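Local coordinates for putative rRNA methyltransferase (PDB 4RX1), which probably transfers methyl groups to an rRNA of the small ribosomal subunit, at residues A[137-142]-A[207-212]. Residues are numbered along the deposited sequence; the frame is centred on the assembly and turned at random.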
loop_
_atom_site.group_PDB
_atom_site.type_symbol
_atom_site.label_atom_id
_atom_site.label_comp_id
_atom_site.label_asym_id
_atom_site.label_seq_id
_atom_site.Cartn_x
_atom_site.Cartn_y
_atom_site.Cartn_z
ATOM N N ALA A 137 4.534 1.475 5.607
ATOM C CA ALA A 137 5.152 0.353 4.914
ATOM C C ALA A 137 5.632 -0.679 5.895
ATOM O O ALA A 137 6.233 -0.338 6.924
ATOM C CB ALA A 137 6.308 0.814 4.021
ATOM N N LEU A 138 5.319 -1.940 5.589
ATOM C CA LEU A 138 5.789 -3.089 6.357
ATOM C C LEU A 138 6.831 -3.790 5.499
ATOM O O LEU A 138 6.504 -4.365 4.460
ATOM C CB LEU A 138 4.644 -4.040 6.684
ATOM C CG LEU A 138 3.797 -3.704 7.907
ATOM C CD1 LEU A 138 2.725 -4.788 8.159
ATOM C CD2 LEU A 138 4.688 -3.527 9.132
ATOM N N LEU A 139 8.086 -3.724 5.923
ATOM C CA LEU A 139 9.180 -4.109 5.054
ATOM C C LEU A 139 9.816 -5.404 5.532
ATOM O O LEU A 139 10.223 -5.505 6.688
ATOM C CB LEU A 139 10.208 -2.992 5.037
ATOM C CG LEU A 139 9.637 -1.697 4.461
ATOM C CD1 LEU A 139 10.733 -0.674 4.301
ATOM C CD2 LEU A 139 8.906 -1.929 3.127
ATOM N N ASN A 140 9.922 -6.384 4.637
ATOM C CA ASN A 140 10.527 -7.671 4.967
ATOM C C ASN A 140 11.280 -8.277 3.784
ATOM O O ASN A 140 10.759 -8.334 2.666
ATOM C CB ASN A 140 9.459 -8.642 5.453
ATOM C CG ASN A 140 10.044 -9.975 5.879
ATOM O OD1 ASN A 140 10.425 -10.796 5.038
ATOM N ND2 ASN A 140 10.113 -10.205 7.185
ATOM N N GLN A 141 12.484 -8.776 4.046
ATOM C CA GLN A 141 13.378 -9.194 2.966
ATOM C C GLN A 141 13.190 -10.651 2.550
ATOM O O GLN A 141 13.823 -11.122 1.593
ATOM C CB GLN A 141 14.838 -8.929 3.341
ATOM C CG GLN A 141 15.176 -7.449 3.420
ATOM C CD GLN A 141 16.662 -7.171 3.382
ATOM O OE1 GLN A 141 17.471 -8.050 3.106
ATOM N NE2 GLN A 141 17.028 -5.942 3.670
ATOM N N SER A 142 12.289 -11.351 3.236
ATOM C CA SER A 142 11.953 -12.708 2.827
ATOM C C SER A 142 10.862 -12.734 1.731
ATOM O O SER A 142 10.420 -13.804 1.338
ATOM C CB SER A 142 11.520 -13.551 4.025
ATOM O OG SER A 142 10.262 -13.111 4.513
ATOM N N ARG A 207 10.537 -4.346 9.355
ATOM C CA ARG A 207 10.585 -3.000 9.864
ATOM C C ARG A 207 9.371 -2.237 9.370
ATOM O O ARG A 207 8.771 -2.556 8.331
ATOM C CB ARG A 207 11.899 -2.312 9.498
ATOM C CG ARG A 207 12.221 -2.345 8.028
ATOM C CD ARG A 207 13.712 -2.625 7.797
ATOM N NE ARG A 207 14.055 -2.724 6.372
ATOM C CZ ARG A 207 14.050 -3.862 5.704
ATOM N NH1 ARG A 207 13.723 -4.993 6.297
ATOM N NH2 ARG A 207 14.374 -3.883 4.495
ATOM N N LEU A 208 8.998 -1.246 10.153
ATOM C CA LEU A 208 7.898 -0.375 9.850
ATOM C C LEU A 208 8.443 0.972 9.447
ATOM O O LEU A 208 9.359 1.491 10.081
ATOM C CB LEU A 208 7.009 -0.229 11.084
ATOM C CG LEU A 208 5.809 0.707 10.977
ATOM C CD1 LEU A 208 4.870 0.273 9.875
ATOM C CD2 LEU A 208 5.092 0.724 12.309
ATOM N N LEU A 209 7.932 1.505 8.348
ATOM C CA LEU A 209 8.337 2.820 7.882
ATOM C C LEU A 209 7.094 3.665 7.678
ATOM O O LEU A 209 6.170 3.254 6.950
ATOM C CB LEU A 209 9.126 2.705 6.569
ATOM C CG LEU A 209 9.784 3.986 6.052
ATOM C CD1 LEU A 209 10.758 4.501 7.104
ATOM C CD2 LEU A 209 10.530 3.727 4.734
ATOM N N THR A 210 7.028 4.823 8.336
ATOM C CA THR A 210 5.881 5.703 8.104
ATOM C C THR A 210 6.333 7.084 7.678
ATOM O O THR A 210 7.352 7.585 8.142
ATOM C CB THR A 210 5.009 5.862 9.326
ATOM O OG1 THR A 210 5.734 6.602 10.317
ATOM C CG2 THR A 210 4.602 4.496 9.853
ATOM N N ALA A 211 5.572 7.712 6.803
ATOM C CA ALA A 211 5.937 9.043 6.389
ATOM C C ALA A 211 4.682 9.839 6.151
ATOM O O ALA A 211 3.667 9.298 5.697
ATOM C CB ALA A 211 6.818 9.003 5.133
ATOM N N GLU A 212 4.754 11.124 6.471
ATOM C CA GLU A 212 3.631 12.004 6.285
ATOM C C GLU A 212 3.772 12.724 4.955
ATOM O O GLU A 212 4.869 13.169 4.599
ATOM C CB GLU A 212 3.595 13.011 7.429
ATOM C CG GLU A 212 2.571 14.137 7.274
ATOM C CD GLU A 212 2.510 15.013 8.504
ATOM O OE1 GLU A 212 3.131 14.625 9.519
ATOM O OE2 GLU A 212 1.863 16.087 8.453
#
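The carbonyl O of Ala137 takes the backbone N-H of Leu209 at 2.9 Å and, more weakly, a C-H from the CA of Leu208 at 3.4 Å, while Leu208 CD1 also packs against it. Strands 133-140 and 206-213 pair here as antiparallel neighbours in the mixed seven-stranded sheet, order 3-2-1-4-5-7-6, of a Rossmann-like, class I methyltransferase fold. Ala137-Leu209 and Leu139-Arg207 are hydrogen-bonded pairs, Leu139 N reaching Arg207 O at 2.8 Å with a nearly straight N-H...O angle of 168°. On the face of Ala137, Leu139, Arg207 and Leu209, helix 108-115 packs against the sheet, and Leu139 fills the space against Leu111, Leu114 and Val115. On the other face the non-hydrogen-bonded pair between them brings Leu138 CD2 to Leu208 CD1 at 3.9 Å. A long arginine suits position 207: chi1 53° and the bend at chi2 carry it over Leu139, whose CB touches CG and sits over the centre of one guanidinium face. Replacing Arg207 by an alanine would probably leave Leu139 CB without this cover and Gln141 without the group it packs on. Gln141 NE2 and Arg207 NH2, both donors, only pack, the amide turned 70° from the guanidinium plane and Gln141 CG 3.8 Å from Arg207 NH2.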